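Local coordinates for protein acylneuraminate lyase (Mycoplasma synoviae, PDB 4N4P) that belongs to the dihydrodipicolinate synthetase family of TIM-barrel proteins and forms an assembly of four chains, at residues A[188-193]-A[206-212]; A[176-180]-A[201-205]; A[211-215]-A[241-245]. All blocks are in the same frame, centred on the assembly; numbering follows the deposited sequence.

Interaction 1. Residues A[188-193]-A[206-212]; sequences FMFAWD and GFIGSTY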
# COMPACT_ATOMS: atom_id res chain seq x y z
N PHE A 188 -10.95 12.87 -22.35
CA PHE A 188 -10.67 11.83 -21.38
C PHE A 188 -11.69 10.74 -21.60
O PHE A 188 -12.89 10.97 -21.41
CB PHE A 188 -10.72 12.38 -19.93
CG PHE A 188 -9.59 13.30 -19.62
CD1 PHE A 188 -8.37 12.80 -19.16
CD2 PHE A 188 -9.71 14.67 -19.84
CE1 PHE A 188 -7.29 13.65 -18.90
CE2 PHE A 188 -8.65 15.53 -19.59
CZ PHE A 188 -7.43 15.03 -19.11
N MET A 189 -11.22 9.57 -22.04
CA MET A 189 -12.07 8.40 -22.21
C MET A 189 -12.09 7.65 -20.87
O MET A 189 -11.04 7.27 -20.35
CB MET A 189 -11.55 7.55 -23.38
CG MET A 189 -11.63 8.29 -24.75
SD MET A 189 -13.31 8.69 -25.26
CE MET A 189 -13.93 7.11 -25.83
N PHE A 190 -13.27 7.49 -20.28
CA PHE A 190 -13.38 6.95 -18.92
C PHE A 190 -13.41 5.41 -18.96
O PHE A 190 -14.27 4.81 -19.60
CB PHE A 190 -14.61 7.53 -18.23
CG PHE A 190 -14.64 7.30 -16.76
CD1 PHE A 190 -13.92 8.12 -15.89
CD2 PHE A 190 -15.36 6.23 -16.24
CE1 PHE A 190 -13.93 7.89 -14.52
CE2 PHE A 190 -15.40 6.00 -14.86
CZ PHE A 190 -14.69 6.82 -14.00
N ALA A 191 -12.46 4.77 -18.28
CA ALA A 191 -12.24 3.33 -18.45
C ALA A 191 -12.42 2.54 -17.15
O ALA A 191 -11.82 1.49 -16.97
CB ALA A 191 -10.88 3.06 -19.10
N TRP A 192 -13.26 3.03 -16.26
CA TRP A 192 -13.59 2.24 -15.07
C TRP A 192 -15.09 1.95 -15.06
O TRP A 192 -15.90 2.76 -14.65
CB TRP A 192 -13.10 2.92 -13.78
CG TRP A 192 -13.40 2.11 -12.51
CD1 TRP A 192 -13.54 0.75 -12.42
CD2 TRP A 192 -13.57 2.62 -11.19
NE1 TRP A 192 -13.80 0.39 -11.10
CE2 TRP A 192 -13.81 1.51 -10.33
CE3 TRP A 192 -13.53 3.91 -10.64
CZ2 TRP A 192 -14.02 1.67 -8.96
CZ3 TRP A 192 -13.75 4.06 -9.28
CH2 TRP A 192 -13.99 2.94 -8.46
N ASP A 193 -15.44 0.76 -15.59
CA ASP A 193 -16.81 0.40 -15.90
C ASP A 193 -17.72 0.53 -14.68
O ASP A 193 -18.88 0.96 -14.78
CB ASP A 193 -16.88 -1.06 -16.41
CG ASP A 193 -15.93 -1.34 -17.58
OD1 ASP A 193 -14.83 -0.77 -17.60
OD2 ASP A 193 -16.28 -2.15 -18.47
N GLY A 206 -17.32 9.61 -23.01
CA GLY A 206 -16.87 8.44 -23.75
C GLY A 206 -16.30 7.44 -22.76
O GLY A 206 -15.60 7.83 -21.80
N PHE A 207 -16.63 6.18 -22.97
CA PHE A 207 -16.31 5.11 -22.02
C PHE A 207 -15.68 3.93 -22.73
O PHE A 207 -16.25 3.39 -23.68
CB PHE A 207 -17.56 4.69 -21.26
CG PHE A 207 -18.20 5.84 -20.56
CD1 PHE A 207 -19.10 6.66 -21.22
CD2 PHE A 207 -17.80 6.15 -19.26
CE1 PHE A 207 -19.62 7.79 -20.57
CE2 PHE A 207 -18.34 7.26 -18.60
CZ PHE A 207 -19.24 8.08 -19.25
N ILE A 208 -14.50 3.53 -22.26
CA ILE A 208 -13.87 2.34 -22.81
C ILE A 208 -13.91 1.26 -21.74
O ILE A 208 -13.54 1.52 -20.59
CB ILE A 208 -12.42 2.59 -23.24
CG1 ILE A 208 -12.35 3.63 -24.38
CG2 ILE A 208 -11.78 1.29 -23.69
CD1 ILE A 208 -10.95 4.17 -24.63
N GLY A 209 -14.35 0.07 -22.08
CA GLY A 209 -14.39 -0.97 -21.05
C GLY A 209 -14.65 -2.36 -21.56
O GLY A 209 -15.32 -2.55 -22.56
N SER A 210 -14.08 -3.33 -20.84
CA SER A 210 -14.23 -4.74 -21.19
C SER A 210 -15.71 -5.16 -21.11
O SER A 210 -16.17 -5.98 -21.91
CB SER A 210 -13.43 -5.58 -20.19
OG SER A 210 -13.91 -5.40 -18.86
N THR A 211 -16.43 -4.62 -20.14
CA THR A 211 -17.78 -5.15 -19.85
C THR A 211 -18.83 -4.73 -20.89
O THR A 211 -19.90 -5.33 -20.99
CB THR A 211 -18.28 -4.78 -18.42
OG1 THR A 211 -18.51 -3.37 -18.35
CG2 THR A 211 -17.26 -5.20 -17.36
N TYR A 212 -18.51 -3.72 -21.71
CA TYR A 212 -19.45 -3.27 -22.73
C TYR A 212 -19.46 -4.21 -23.93
O TYR A 212 -20.30 -4.07 -24.81
CB TYR A 212 -19.15 -1.83 -23.21
CG TYR A 212 -18.89 -0.87 -22.07
CD1 TYR A 212 -19.77 -0.81 -20.97
CD2 TYR A 212 -17.76 -0.04 -22.07
CE1 TYR A 212 -19.53 0.07 -19.89
CE2 TYR A 212 -17.50 0.84 -21.00
CZ TYR A 212 -18.39 0.87 -19.91
OH TYR A 212 -18.14 1.73 -18.85
O HOH W 1 -15.19 11.96 -22.62
O HOH W 2 -15.72 2.48 -18.64
O HOH W 3 -12.78 -2.38 -18.46

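Interaction 2. Residues A[176-180]-A[201-205]; sequences FERLM and TMGAK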
# COMPACT_ATOMS: atom_id res chain seq x y z
N PHE A 176 -9.35 12.14 -11.33
CA PHE A 176 -10.11 12.32 -12.55
C PHE A 176 -10.74 13.70 -12.56
O PHE A 176 -10.69 14.44 -13.56
CB PHE A 176 -11.22 11.26 -12.71
CG PHE A 176 -12.02 11.44 -13.98
CD1 PHE A 176 -11.40 11.32 -15.22
CD2 PHE A 176 -13.36 11.81 -13.93
CE1 PHE A 176 -12.11 11.53 -16.42
CE2 PHE A 176 -14.10 12.00 -15.12
CZ PHE A 176 -13.47 11.86 -16.36
N GLU A 177 -11.31 14.07 -11.42
CA GLU A 177 -11.99 15.36 -11.31
C GLU A 177 -10.97 16.48 -11.55
O GLU A 177 -11.26 17.44 -12.26
CB GLU A 177 -12.65 15.50 -9.93
CG GLU A 177 -13.32 16.85 -9.71
CD GLU A 177 -12.35 17.90 -9.17
OE1 GLU A 177 -11.43 17.55 -8.41
OE2 GLU A 177 -12.50 19.09 -9.52
N ARG A 178 -9.78 16.34 -10.97
CA ARG A 178 -8.72 17.34 -11.12
C ARG A 178 -8.28 17.48 -12.58
O ARG A 178 -8.02 18.60 -13.03
CB ARG A 178 -7.50 16.98 -10.26
CG ARG A 178 -7.73 16.98 -8.74
CD ARG A 178 -7.81 18.41 -8.15
NE ARG A 178 -9.09 19.06 -8.42
CZ ARG A 178 -9.33 20.37 -8.29
NH1 ARG A 178 -8.36 21.20 -7.87
NH2 ARG A 178 -10.52 20.85 -8.60
N LEU A 179 -8.16 16.35 -13.29
CA LEU A 179 -7.82 16.38 -14.72
C LEU A 179 -8.88 17.11 -15.53
O LEU A 179 -8.55 17.94 -16.40
CB LEU A 179 -7.66 14.96 -15.27
CG LEU A 179 -6.39 14.27 -14.80
CD1 LEU A 179 -6.38 12.76 -15.19
CD2 LEU A 179 -5.15 15.02 -15.35
N MET A 180 -10.14 16.81 -15.23
CA MET A 180 -11.25 17.42 -15.95
C MET A 180 -11.27 18.93 -15.71
O MET A 180 -11.58 19.70 -16.62
CB MET A 180 -12.58 16.79 -15.54
CG MET A 180 -12.74 15.34 -16.04
SD MET A 180 -12.70 15.14 -17.83
CE MET A 180 -14.30 15.81 -18.25
N THR A 201 -20.99 12.10 -14.25
CA THR A 201 -21.24 13.21 -13.33
C THR A 201 -20.08 14.22 -13.32
O THR A 201 -20.30 15.41 -13.15
CB THR A 201 -21.56 12.68 -11.92
OG1 THR A 201 -22.76 11.89 -12.00
CG2 THR A 201 -21.80 13.86 -10.94
N MET A 202 -18.86 13.75 -13.54
CA MET A 202 -17.74 14.68 -13.62
C MET A 202 -17.33 15.05 -15.06
O MET A 202 -16.26 15.66 -15.28
CB MET A 202 -16.56 14.20 -12.74
CG MET A 202 -15.72 15.38 -12.17
SD MET A 202 -16.68 16.80 -11.56
CE MET A 202 -17.91 16.09 -10.43
N GLY A 203 -18.17 14.71 -16.04
CA GLY A 203 -17.98 15.22 -17.42
C GLY A 203 -17.47 14.25 -18.48
O GLY A 203 -17.27 14.63 -19.62
N ALA A 204 -17.21 13.01 -18.09
CA ALA A 204 -16.90 11.97 -19.08
C ALA A 204 -18.05 11.78 -20.05
O ALA A 204 -19.22 11.77 -19.64
CB ALA A 204 -16.60 10.64 -18.36
N LYS A 205 -17.74 11.60 -21.32
CA LYS A 205 -18.80 11.37 -22.30
C LYS A 205 -18.53 10.13 -23.14
O LYS A 205 -19.42 9.66 -23.88
CB LYS A 205 -18.93 12.60 -23.21
CG LYS A 205 -19.46 13.84 -22.52
CD LYS A 205 -19.62 14.98 -23.52
CE LYS A 205 -20.22 16.24 -22.88
NZ LYS A 205 -21.71 16.14 -22.75

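Interaction 3. Residues A[211-215]-A[241-245]; sequences TYNVN and YNDYV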
# COMPACT_ATOMS: atom_id res chain seq x y z
N THR A 211 -16.43 -4.62 -20.14
CA THR A 211 -17.78 -5.15 -19.85
C THR A 211 -18.83 -4.73 -20.89
O THR A 211 -19.90 -5.33 -20.99
CB THR A 211 -18.28 -4.78 -18.42
OG1 THR A 211 -18.51 -3.37 -18.35
CG2 THR A 211 -17.26 -5.20 -17.36
N TYR A 212 -18.51 -3.72 -21.71
CA TYR A 212 -19.45 -3.27 -22.73
C TYR A 212 -19.46 -4.21 -23.93
O TYR A 212 -20.30 -4.07 -24.81
CB TYR A 212 -19.15 -1.83 -23.21
CG TYR A 212 -18.89 -0.87 -22.07
CD1 TYR A 212 -19.77 -0.81 -20.97
CD2 TYR A 212 -17.76 -0.04 -22.07
CE1 TYR A 212 -19.53 0.07 -19.89
CE2 TYR A 212 -17.50 0.84 -21.00
CZ TYR A 212 -18.39 0.87 -19.91
OH TYR A 212 -18.14 1.73 -18.85
N ASN A 213 -18.52 -5.16 -23.96
CA ASN A 213 -18.53 -6.19 -25.01
C ASN A 213 -19.87 -6.94 -25.07
O ASN A 213 -20.30 -7.34 -26.15
CB ASN A 213 -17.40 -7.23 -24.82
CG ASN A 213 -16.05 -6.76 -25.34
OD1 ASN A 213 -15.13 -6.40 -24.56
ND2 ASN A 213 -15.88 -6.83 -26.65
N VAL A 214 -20.51 -7.17 -23.92
CA VAL A 214 -21.73 -7.98 -23.91
C VAL A 214 -22.90 -7.31 -23.17
O VAL A 214 -24.02 -7.82 -23.20
CB VAL A 214 -21.47 -9.43 -23.36
CG1 VAL A 214 -20.40 -10.14 -24.20
CG2 VAL A 214 -21.05 -9.39 -21.86
N ASN A 215 -22.64 -6.16 -22.55
CA ASN A 215 -23.70 -5.44 -21.86
C ASN A 215 -23.76 -3.96 -22.18
O ASN A 215 -23.99 -3.13 -21.28
CB ASN A 215 -23.67 -5.67 -20.35
CG ASN A 215 -25.01 -5.39 -19.71
OD1 ASN A 215 -26.01 -5.13 -20.41
ND2 ASN A 215 -25.06 -5.46 -18.37
N TYR A 241 -25.83 -2.99 -12.83
CA TYR A 241 -24.63 -3.12 -13.65
C TYR A 241 -23.45 -3.63 -12.84
O TYR A 241 -22.67 -4.48 -13.28
CB TYR A 241 -24.28 -1.78 -14.34
CG TYR A 241 -23.42 -2.00 -15.55
CD1 TYR A 241 -23.99 -2.36 -16.78
CD2 TYR A 241 -22.02 -1.93 -15.45
CE1 TYR A 241 -23.20 -2.62 -17.89
CE2 TYR A 241 -21.21 -2.20 -16.56
CZ TYR A 241 -21.82 -2.54 -17.77
OH TYR A 241 -21.05 -2.79 -18.87
N ASN A 242 -23.28 -3.11 -11.64
CA ASN A 242 -22.10 -3.52 -10.87
C ASN A 242 -22.28 -4.92 -10.30
O ASN A 242 -21.32 -5.63 -10.14
CB ASN A 242 -21.79 -2.49 -9.79
CG ASN A 242 -21.19 -1.20 -10.41
OD1 ASN A 242 -21.06 -1.11 -11.63
ND2 ASN A 242 -20.81 -0.24 -9.57
N ASP A 243 -23.54 -5.31 -10.06
CA ASP A 243 -23.84 -6.71 -9.72
C ASP A 243 -23.35 -7.57 -10.88
O ASP A 243 -22.68 -8.59 -10.68
CB ASP A 243 -25.35 -6.93 -9.53
CG ASP A 243 -25.87 -6.44 -8.20
OD1 ASP A 243 -25.09 -6.06 -7.30
OD2 ASP A 243 -27.09 -6.44 -8.06
N TYR A 244 -23.69 -7.14 -12.09
CA TYR A 244 -23.31 -7.83 -13.32
C TYR A 244 -21.80 -7.96 -13.45
O TYR A 244 -21.29 -9.04 -13.72
CB TYR A 244 -23.90 -7.13 -14.55
CG TYR A 244 -23.08 -7.20 -15.82
CD1 TYR A 244 -22.93 -8.42 -16.53
CD2 TYR A 244 -22.45 -6.04 -16.34
CE1 TYR A 244 -22.17 -8.48 -17.72
CE2 TYR A 244 -21.71 -6.08 -17.53
CZ TYR A 244 -21.56 -7.30 -18.21
OH TYR A 244 -20.82 -7.34 -19.37
N VAL A 245 -21.09 -6.85 -13.25
CA VAL A 245 -19.63 -6.89 -13.38
C VAL A 245 -19.02 -7.90 -12.41
O VAL A 245 -18.22 -8.74 -12.81
CB VAL A 245 -18.98 -5.51 -13.21
CG1 VAL A 245 -17.46 -5.63 -13.38
CG2 VAL A 245 -19.57 -4.50 -14.26

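Interaction 1. Residues A[188-193]-A[206-212]
Asp193 turns its CG beside its own backbone N (chi1 -53°), while Thr211 holds OG1 between its backbone N and carbonyl carbon (chi1 68°); carboxylate and hydroxyl thus come head-on and meet through one oxygen. Asp193 OD2 accepts from Thr211 OG1 at 2.5 Å on its anti lone pair and from Thr211 N at 3.0 Å, the amide arriving nearly along the C-O bond. Two donors of one residue therefore fix this oxygen, which also lies over one face of the Tyr212 ring, toward its rim. Asp193 OD1 is tied by a water that donates to it and accepts from Ser210 N.

Upstream, the segments run as parallel neighbours with Phe190 opposite Phe207. Phe190 N donates to Gly206 O at 2.8 Å, and Ile208 N returns one to Phe190 O at 3.0 Å, so Phe190 bonds to the residues flanking its partner. A second water joins Phe190 O to Tyr212 OH. On one sheet face, Phe190 CB packs on Phe207 CD2 at 3.6 Å. On the other, Met189 lies roughly perpendicular to Ile208, Met189 CB lying 3.7 Å from Ile208 CD1; its bent chain then carries SD to 3.9 Å from CA of Gly206, a residue with no side chain to obstruct it.

These are consecutive strands of a beta-alpha-beta unit of the barrel, linked through helix 196-201. Phe190 reaches Leu173 of helix 173-182 and Phe207 reaches Leu196 and Leu200, whereas Met189 and Ile208 meet Phe11. Backbone bonds continue the sheet both ways, from Met189 to Ser166 and Tyr168, and from Phe207 to Gly9 and Phe11 of strand 9-12.

Interaction 2. Residues A[176-180]-A[201-205]
This is apolar helix-to-loop packing on the outer layer of the TIM barrel, where helix 173-182 lies against the Schellman motif that ends helix 196-201. Gly203 is the C-prime residue, with a positive phi of 107°, and the amides of Gly203 and Ala204 bond back into the last helical turn. No hydrogen bond crosses between 176-180 and 201-205, so van der Waals packing, of side chains on each other and of Met180 on the loop backbone, makes the contact.

Phe176 and Met202 run alongside each other with their ends pointing opposite ways, Phe176 CE2 coming to 4.1 Å from Met202 CB. The neighbouring ring atom, Phe176 CZ, is 3.9 Å from Ala204 CB, so adjacent rim atoms meet Met202 and Ala204. Glu177 contributes its aliphatic part: its CG, anti to the backbone N (chi1 177°), lies 3.7 Å from Met202 CG.

The carboxylate of Glu177 is engaged elsewhere. Arg178 grips it side-on with NE and NH2, and His239 and Asn242 of the second subunit add hydrogen bonds, which places this face of the helix at a subunit interface.

Met180 fills the angle between ring and loop. Its CG sits 3.6 Å above one face of the Phe176 ring, toward the rim, and bends at chi2 and chi3 bring the terminal methyl, Met180 CE, to 3.5 Å from Gly203 O.

Interaction 3. Residues A[211-215]-A[241-245]
At the C-terminal end of barrel strand 206-209, the turn entering helix 212-227 packs against helix 231-248 through two tyrosines one helical turn apart. Both of their hydroxyls are spent on Thr211. Tyr241 OH donates to Thr211 OG1 at 2.7 Å, and that oxygen itself donates to Asp193, giving a short Tyr-Thr-Asp chain of bonds. Tyr244 OH donates to Thr211 O, also at 2.7 Å, lying in the carbonyl plane on a lone pair; the same carbonyl receives Asn215 N at 3.3 Å.

Asn215, its CG swung anti to the backbone N (chi1 -158°), inserts its amide between the two segments, over a face of the Tyr244 ring and close to Tyr241. Asn215 ND2 stands 3.3 Å above that face, the amide plane almost perpendicular to the Tyr244 ring (89°), yet only 23° from the plane of Tyr241. Bonding of Asn215 OD1 to Gly218 N holds that orientation. Beside these polar contacts, Thr211 CG2 meets Val245 CG2 at 3.9 Å.

Around the pair, Tyr241 rests on Ala219 and Ile222 of helix 212-227, Tyr244 on Ile290 of helix 280-294, and Val214 on Leu257 and Ile260 of helix 253-263.

How the interactions relate
Interaction 1 lies nearest the centre of the chain, about 13 Å from interaction 2 and 11 Å from interaction 3, centre to centre. Interactions 2 and 3 are about 22 Å apart, near opposite ends of strand 206-209. Along the chain, 1 and 2 alternate: helix 173-182, strand 187-190, the loop 201-205, then strand 206-209. They also touch, Phe190 CB lying 3.7 Å from Ala204 CB. Interaction 3 follows and shares Thr211 and Tyr212 with 1, continuing the strand into its helix. The two outer contacts come together between chains, since Glu177 and Arg178 bond Asn242 and Asp243 of the second subunit, linking barrel packing to assembly.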